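Local coordinates for cellulosomal scaffoldin adaptor protein B (Acetivibrio cellulolyticus, PDB 3FNK) that serves as a type II cohesin module of an adaptor scaffoldin, a dockerin-binding unit that helps assemble the cellulosome, at residues E74-E79 and R100-L105; A29-N34 and G118-V123. One frame throughout, in Å; residues are numbered along the deposited sequence.

Contact 1 (E74-E79 and R100-L105); sequences ELLVSE and RSYTAL
Two flat groups of the 100-105 segment meet the 74-79 loop, the phenol ring of Tyr-102 and the guanidinium of Arg-100, and Leu-76 touches both. On one face of the Tyr-102 ring sits CD2 of Leu-76, 4.0 Å from the ring centroid and 19° off the normal, a CH-pi contact displaced toward the rim; at the edge, in the ring plane, lies the backbone N of Ser-78. That N-H is directed at the phenol oxygen, with Ser-78 N to Tyr-102 OH at 3.0 Å and 161° at the hydrogen. The same oxygen is hydrogen-bonded to the carboxylate of Glu-115, which also accepts from Leu-76 N, so Glu-115 and the hydroxyl between them bond the backbone N atoms of Leu-76 and Ser-78. Tyr-81 and Tyr-108 each meet Tyr-102 edge-to-face and complete an aromatic cluster.

The guanidinium holds the loop by its edge. Arg-100 NE and NH2 lie 2.7 and 2.8 Å from Leu-76 O, a side-on grip by two nitrogens on one acceptor. The oxygen lies in the guanidinium plane, yet both donors come from one face of the peptide carbonyl. With CG anti to the backbone N (chi1 -173°) and the chain extended as far as NE, the arginine runs alongside CB of Leu-76 before reaching its carbonyl. A water accepts from Arg-100 NH2 at 3.0 Å and donates weakly to OE2 of Glu-79, linking two opposite charges that do not touch directly.

Leu-76 has a positive phi, and its carbonyl faces Arg-100 while its CA lies against the phenol oxygen. A side-on arginine grip on a loop carbonyl and a tyrosine hydroxyl accepting a loop N-H thus join the 71-72/83-87 connection to strand 95-102 of the cohesin beta sandwich.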
ATOM      1  N   GLU A  74      -4.182   2.528  10.192  1.00 30.53           N
ATOM      2  CA  GLU A  74      -4.596   2.122  11.522  1.00 30.66           C
ATOM      3  C   GLU A  74      -3.642   1.095  12.060  1.00 29.50           C
ATOM      4  O   GLU A  74      -3.549   0.938  13.262  1.00 30.53           O
ATOM      5  CB  GLU A  74      -5.976   1.433  11.493  1.00 31.35           C
ATOM      6  CG  GLU A  74      -7.055   2.209  10.764  1.00 35.35           C
ATOM      7  CD  GLU A  74      -8.226   1.318  10.295  1.00 38.40           C
ATOM      8  OE1 GLU A  74      -8.043   0.120   9.920  1.00 33.91           O
ATOM      9  OE2 GLU A  74      -9.342   1.871  10.281  1.00 43.37           O
ATOM     10  N   LEU A  75      -2.978   0.335  11.193  1.00 27.85           N
ATOM     11  CA  LEU A  75      -2.076  -0.723  11.696  1.00 27.00           C
ATOM     12  C   LEU A  75      -0.612  -0.260  11.689  1.00 26.48           C
ATOM     13  O   LEU A  75      -0.276   0.674  10.970  1.00 26.55           O
ATOM     14  CB  LEU A  75      -2.222  -2.022  10.888  1.00 26.31           C
ATOM     15  CG  LEU A  75      -3.665  -2.569  10.736  1.00 26.81           C
ATOM     16  CD1 LEU A  75      -3.631  -3.933  10.022  1.00 25.90           C
ATOM     17  CD2 LEU A  75      -4.404  -2.675  12.108  1.00 27.46           C
ATOM     18  N   LEU A  76       0.240  -0.937  12.465  1.00 25.12           N
ATOM     19  CA  LEU A  76       1.681  -0.658  12.465  1.00 25.38           C
ATOM     20  C   LEU A  76       2.051   0.721  13.063  1.00 25.91           C
ATOM     21  O   LEU A  76       3.125   1.283  12.763  1.00 23.82           O
ATOM     22  CB  LEU A  76       2.232  -0.811  11.030  1.00 24.68           C
ATOM     23  CG  LEU A  76       2.031  -2.191  10.361  1.00 25.31           C
ATOM     24  CD1 LEU A  76       2.662  -2.234   8.944  1.00 25.04           C
ATOM     25  CD2 LEU A  76       2.572  -3.328  11.233  1.00 22.13           C
ATOM     26  N   VAL A  77       1.146   1.272  13.882  1.00 26.47           N
ATOM     27  CA  VAL A  77       1.409   2.535  14.586  1.00 28.43           C
ATOM     28  C   VAL A  77       1.509   2.412  16.103  1.00 30.15           C
ATOM     29  O   VAL A  77       1.554   3.437  16.807  1.00 31.45           O
ATOM     30  CB  VAL A  77       0.391   3.667  14.222  1.00 28.31           C
ATOM     31  CG1 VAL A  77       0.580   4.089  12.814  1.00 27.79           C
ATOM     32  CG2 VAL A  77      -1.048   3.202  14.443  1.00 28.57           C
ATOM     33  N   SER A  78       1.576   1.195  16.637  1.00 30.28           N
ATOM     34  CA  SER A  78       1.790   1.094  18.071  1.00 32.52           C
ATOM     35  C   SER A  78       3.288   1.281  18.391  1.00 32.84           C
ATOM     36  O   SER A  78       4.108   0.456  18.016  1.00 33.15           O
ATOM     37  CB  SER A  78       1.252  -0.243  18.614  1.00 32.53           C
ATOM     38  OG  SER A  78       1.852  -0.519  19.870  1.00 36.80           O
ATOM     39  N   GLU A  79       3.628   2.354  19.098  1.00 33.66           N
ATOM     40  CA  GLU A  79       5.023   2.744  19.298  1.00 34.07           C
ATOM     41  C   GLU A  79       5.811   1.744  20.113  1.00 32.13           C
ATOM     42  O   GLU A  79       6.972   1.528  19.840  1.00 31.82           O
ATOM     43  CB  GLU A  79       5.163   4.165  19.869  1.00 35.50           C
ATOM     44  CG  GLU A  79       4.923   5.318  18.834  1.00 40.62           C
ATOM     45  CD  GLU A  79       5.731   5.215  17.470  1.00 47.20           C
ATOM     46  OE1 GLU A  79       6.963   4.914  17.440  1.00 48.35           O
ATOM     47  OE2 GLU A  79       5.118   5.469  16.404  1.00 49.34           O
ATOM     48  N   ARG A 100       6.813  -0.850   5.779  1.00 22.64           N
ATOM     49  CA  ARG A 100       6.678  -0.558   7.172  1.00 21.16           C
ATOM     50  C   ARG A 100       6.566  -1.864   7.948  1.00 21.54           C
ATOM     51  O   ARG A 100       5.722  -2.727   7.594  1.00 19.82           O
ATOM     52  CB  ARG A 100       5.448   0.330   7.384  1.00 20.67           C
ATOM     53  CG  ARG A 100       5.314   0.832   8.794  1.00 20.38           C
ATOM     54  CD  ARG A 100       4.169   1.836   8.985  1.00 17.78           C
ATOM     55  NE  ARG A 100       4.107   2.257  10.391  1.00 18.86           N
ATOM     56  CZ  ARG A 100       4.432   3.475  10.859  1.00 23.23           C
ATOM     57  NH1 ARG A 100       4.867   4.435  10.031  1.00 22.06           N
ATOM     58  NH2 ARG A 100       4.305   3.744  12.168  1.00 22.25           N
ATOM     59  N   SER A 101       7.369  -2.003   9.014  1.00 21.27           N
ATOM     60  CA  SER A 101       7.348  -3.191   9.882  1.00 21.87           C
ATOM     61  C   SER A 101       7.511  -2.832  11.370  1.00 21.52           C
ATOM     62  O   SER A 101       8.154  -1.862  11.692  1.00 20.46           O
ATOM     63  CB  SER A 101       8.511  -4.148   9.570  1.00 20.84           C
ATOM     64  OG  SER A 101       8.234  -5.048   8.514  1.00 25.00           O
ATOM     65  N   TYR A 102       6.937  -3.641  12.258  1.00 21.19           N
ATOM     66  CA  TYR A 102       7.349  -3.666  13.652  1.00 21.13           C
ATOM     67  C   TYR A 102       8.701  -4.354  13.779  1.00 21.41           C
ATOM     68  O   TYR A 102       8.984  -5.313  13.045  1.00 22.24           O
ATOM     69  CB  TYR A 102       6.313  -4.432  14.459  1.00 20.88           C
ATOM     70  CG  TYR A 102       5.029  -3.654  14.724  1.00 20.19           C
ATOM     71  CD1 TYR A 102       3.785  -4.301  14.745  1.00 18.32           C
ATOM     72  CD2 TYR A 102       5.057  -2.284  14.945  1.00 20.35           C
ATOM     73  CE1 TYR A 102       2.609  -3.604  15.005  1.00 23.16           C
ATOM     74  CE2 TYR A 102       3.884  -1.567  15.184  1.00 20.41           C
ATOM     75  CZ  TYR A 102       2.658  -2.239  15.250  1.00 23.47           C
ATOM     76  OH  TYR A 102       1.494  -1.522  15.484  1.00 20.47           O
ATOM     77  N   THR A 103       9.521  -3.902  14.729  1.00 21.31           N
ATOM     78  CA  THR A 103      10.830  -4.507  14.971  1.00 21.08           C
ATOM     79  C   THR A 103      10.923  -5.206  16.337  1.00 20.15           C
ATOM     80  O   THR A 103      11.696  -6.172  16.490  1.00 19.21           O
ATOM     81  CB  THR A 103      11.977  -3.446  14.885  1.00 21.32           C
ATOM     82  OG1 THR A 103      11.653  -2.323  15.702  1.00 22.34           O
ATOM     83  CG2 THR A 103      12.175  -2.985  13.448  1.00 22.40           C
ATOM     84  N   ALA A 104      10.144  -4.726  17.308  1.00 20.64           N
ATOM     85  CA  ALA A 104      10.112  -5.319  18.662  1.00 20.52           C
ATOM     86  C   ALA A 104       9.055  -6.453  18.691  1.00 21.19           C
ATOM     87  O   ALA A 104       7.977  -6.326  19.322  1.00 20.34           O
ATOM     88  CB  ALA A 104       9.789  -4.231  19.735  1.00 20.85           C
ATOM     89  N   LEU A 105       9.354  -7.528  17.965  1.00 20.78           N
ATOM     90  CA  LEU A 105       8.358  -8.584  17.686  1.00 22.19           C
ATOM     91  C   LEU A 105       8.012  -9.357  18.933  1.00 22.61           C
ATOM     92  O   LEU A 105       6.860  -9.729  19.137  1.00 21.86           O
ATOM     93  CB  LEU A 105       8.879  -9.540  16.618  1.00 21.34           C
ATOM     94  CG  LEU A 105       9.153  -8.826  15.281  1.00 23.41           C
ATOM     95  CD1 LEU A 105       9.520  -9.876  14.265  1.00 20.85           C
ATOM     96  CD2 LEU A 105       7.878  -8.019  14.856  1.00 22.74           C
TER
HETATM   97  O   HOH W   1       5.957   6.000  13.245  1.00 42.56           O

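Contact 2 (A29-N34 and G118-V123); sequences ATVKIN and GTLAVV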
ATOM      1  N   ALA A  29      -5.369   6.835  -2.320  1.00 37.33           N
ATOM      2  CA  ALA A  29      -5.290   5.393  -2.470  1.00 35.36           C
ATOM      3  C   ALA A  29      -4.797   4.823  -1.153  1.00 34.50           C
ATOM      4  O   ALA A  29      -3.754   5.257  -0.645  1.00 33.07           O
ATOM      5  CB  ALA A  29      -4.348   5.043  -3.594  1.00 35.03           C
ATOM      6  N   THR A  30      -5.578   3.901  -0.589  1.00 33.29           N
ATOM      7  CA  THR A  30      -5.316   3.289   0.722  1.00 32.45           C
ATOM      8  C   THR A  30      -4.983   1.797   0.541  1.00 31.86           C
ATOM      9  O   THR A  30      -5.773   1.046  -0.052  1.00 31.76           O
ATOM     10  CB  THR A  30      -6.508   3.417   1.655  1.00 32.36           C
ATOM     11  OG1 THR A  30      -6.817   4.800   1.848  1.00 33.86           O
ATOM     12  CG2 THR A  30      -6.223   2.779   2.992  1.00 30.60           C
ATOM     13  N   VAL A  31      -3.803   1.392   1.028  1.00 30.33           N
ATOM     14  CA  VAL A  31      -3.371  -0.007   1.004  1.00 28.19           C
ATOM     15  C   VAL A  31      -3.943  -0.556   2.301  1.00 27.55           C
ATOM     16  O   VAL A  31      -3.805   0.067   3.344  1.00 27.31           O
ATOM     17  CB  VAL A  31      -1.809  -0.152   0.963  1.00 28.41           C
ATOM     18  CG1 VAL A  31      -1.372  -1.630   1.093  1.00 27.76           C
ATOM     19  CG2 VAL A  31      -1.234   0.453  -0.308  1.00 25.57           C
ATOM     20  N   LYS A  32      -4.594  -1.720   2.234  1.00 26.08           N
ATOM     21  CA  LYS A  32      -5.290  -2.278   3.377  1.00 24.66           C
ATOM     22  C   LYS A  32      -5.386  -3.808   3.265  1.00 23.45           C
ATOM     23  O   LYS A  32      -5.321  -4.376   2.165  1.00 23.71           O
ATOM     24  CB  LYS A  32      -6.690  -1.663   3.464  1.00 24.88           C
ATOM     25  CG  LYS A  32      -7.532  -1.891   2.185  1.00 26.53           C
ATOM     26  CD  LYS A  32      -8.791  -1.017   2.280  1.00 28.23           C
ATOM     27  CE  LYS A  32      -9.658  -1.099   1.046  1.00 28.74           C
ATOM     28  NZ  LYS A  32     -10.904  -0.294   1.364  1.00 31.89           N
ATOM     29  N   ILE A  33      -5.545  -4.470   4.399  1.00 22.66           N
ATOM     30  CA  ILE A  33      -5.476  -5.910   4.415  1.00 22.61           C
ATOM     31  C   ILE A  33      -6.663  -6.473   5.160  1.00 23.48           C
ATOM     32  O   ILE A  33      -7.316  -5.786   5.944  1.00 21.84           O
ATOM     33  CB  ILE A  33      -4.196  -6.457   5.077  1.00 22.91           C
ATOM     34  CG1 ILE A  33      -3.960  -5.818   6.466  1.00 22.76           C
ATOM     35  CG2 ILE A  33      -3.008  -6.248   4.185  1.00 23.12           C
ATOM     36  CD1 ILE A  33      -2.975  -6.664   7.413  1.00 19.97           C
ATOM     37  N   ASN A  34      -6.907  -7.755   4.898  1.00 23.90           N
ATOM     38  CA  ASN A  34      -7.995  -8.472   5.503  1.00 24.08           C
ATOM     39  C   ASN A  34      -7.499  -9.832   5.887  1.00 23.77           C
ATOM     40  O   ASN A  34      -6.997 -10.600   5.040  1.00 24.81           O
ATOM     41  CB  ASN A  34      -9.207  -8.573   4.541  1.00 23.29           C
ATOM     42  CG  ASN A  34     -10.442  -9.167   5.225  1.00 25.45           C
ATOM     43  OD1 ASN A  34     -10.884  -8.661   6.251  1.00 24.76           O
ATOM     44  ND2 ASN A  34     -10.938 -10.294   4.707  1.00 25.70           N
ATOM     45  N   GLY A 118      -7.029  -4.176   8.494  1.00 26.31           N
ATOM     46  CA  GLY A 118      -7.038  -2.744   8.572  1.00 25.85           C
ATOM     47  C   GLY A 118      -6.191  -2.069   7.514  1.00 25.79           C
ATOM     48  O   GLY A 118      -5.599  -2.710   6.632  1.00 24.39           O
ATOM     49  N   THR A 119      -6.120  -0.754   7.613  1.00 25.54           N
ATOM     50  CA  THR A 119      -5.365  -0.002   6.617  1.00 26.11           C
ATOM     51  C   THR A 119      -3.871   0.091   7.020  1.00 25.97           C
ATOM     52  O   THR A 119      -3.534   0.147   8.211  1.00 24.22           O
ATOM     53  CB  THR A 119      -5.948   1.398   6.438  1.00 26.23           C
ATOM     54  OG1 THR A 119      -5.867   2.062   7.693  1.00 28.50           O
ATOM     55  CG2 THR A 119      -7.424   1.303   5.999  1.00 26.48           C
ATOM     56  N   LEU A 120      -3.020   0.142   5.993  1.00 25.65           N
ATOM     57  CA  LEU A 120      -1.567   0.089   6.127  1.00 25.84           C
ATOM     58  C   LEU A 120      -0.867   1.380   5.756  1.00 26.38           C
ATOM     59  O   LEU A 120       0.181   1.696   6.305  1.00 25.94           O
ATOM     60  CB  LEU A 120      -0.985  -1.042   5.244  1.00 25.10           C
ATOM     61  CG  LEU A 120      -1.425  -2.488   5.523  1.00 22.63           C
ATOM     62  CD1 LEU A 120      -0.538  -3.411   4.730  1.00 21.42           C
ATOM     63  CD2 LEU A 120      -1.346  -2.827   7.006  1.00 24.00           C
ATOM     64  N   ALA A 121      -1.440   2.106   4.800  1.00 27.53           N
ATOM     65  CA  ALA A 121      -0.729   3.166   4.130  1.00 28.25           C
ATOM     66  C   ALA A 121      -1.648   3.918   3.181  1.00 30.05           C
ATOM     67  O   ALA A 121      -2.499   3.310   2.457  1.00 30.17           O
ATOM     68  CB  ALA A 121       0.443   2.588   3.359  1.00 27.32           C
ATOM     69  N   VAL A 122      -1.463   5.235   3.173  1.00 30.34           N
ATOM     70  CA  VAL A 122      -2.200   6.114   2.283  1.00 30.40           C
ATOM     71  C   VAL A 122      -1.223   6.929   1.441  1.00 31.64           C
ATOM     72  O   VAL A 122      -0.279   7.550   1.948  1.00 31.43           O
ATOM     73  CB  VAL A 122      -3.137   7.063   3.039  1.00 30.61           C
ATOM     74  CG1 VAL A 122      -4.076   7.775   2.052  1.00 30.10           C
ATOM     75  CG2 VAL A 122      -3.932   6.334   4.089  1.00 29.59           C
ATOM     76  N   VAL A 123      -1.450   6.879   0.140  1.00 31.82           N
ATOM     77  CA  VAL A 123      -0.714   7.638  -0.816  1.00 33.21           C
ATOM     78  C   VAL A 123      -1.727   8.505  -1.581  1.00 34.21           C
ATOM     79  O   VAL A 123      -2.904   8.146  -1.671  1.00 34.83           O
ATOM     80  CB  VAL A 123       0.003   6.666  -1.734  1.00 33.00           C
ATOM     81  CG1 VAL A 123       0.687   7.373  -2.857  1.00 36.09           C
ATOM     82  CG2 VAL A 123       1.021   5.851  -0.911  1.00 34.47           C
TER
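Val-31 and the pair Leu-120/Ala-121 form a classic beta bulge in the antiparallel pairing of strands 26-34 and 118-127, within one sheet of the cohesin beta sandwich. The register gives the evidence: Val-31 is bridged to Ala-121, but Lys-32 to Thr-119, a shift of one residue. Val-31 O accepts from Leu-120 N at 2.8 Å and, weakly, from Ala-121 N at 3.4 Å. Regular pairing resumes on both sides of the bulge, through Ala-29 with Val-123 and Ile-33 with Gly-118, each joined by two backbone hydrogen bonds.

The tightly packed side carries Ala-29, Val-31, Ile-33, Ala-121 and Val-123, all buried, and Leu-120, which the bulge adds. Leu-120 spreads its two methyls over Ile-33: CD1 meets Ile-33 CG2 at 3.8 Å and CD2 meets Ile-33 CG1 at 4.0 Å, the two side chains crossing at about a right angle. Phe-39 and Tyr-42 of strand 39-47 cover Leu-120 from the other sheet, while Leu-96 and Leu-98 of strand 95-102 meet Val-123.

The face bearing Thr-30, Lys-32, Thr-119 and Val-122 is partly exposed, with fewer apolar side-chain contacts. Lys-32 stays in contact only through its root, since its extended chain leads the amine away from the partner strand. Thr-119 instead directs OG1 to the backbone N of Glu-74. The closest approach between two side chains on this face is methyl to methyl: a chi1 of -59° sets Thr-30 OG1 beside the backbone N and turns CG2 to the far side from it, where Thr-30 CG2 meets Thr-119 CG2 at 3.6 Å.

From the N terminus, after strand 11-16 the chain runs through 29-34, crosses to the second sheet with strand 39-47, and returns to the first with strands 53-56 and 71-72. The 74-79 loop then leads to strand 83-87, and contact 1 closes over 20 intervening residues when strand 95-102 brings in 100-105. After helix 105-111 the chain reaches 118-123, where contact 2 closes a much longer loop of 83 residues with contact 1 nested inside it. Contact 2 joins neighbours within one sheet; contact 1 ties a loop to a strand of the other. Their centres lie about 14 Å apart, yet they touch: Leu-75 N is 3.0 Å from Thr-119 O, a probable hydrogen bond.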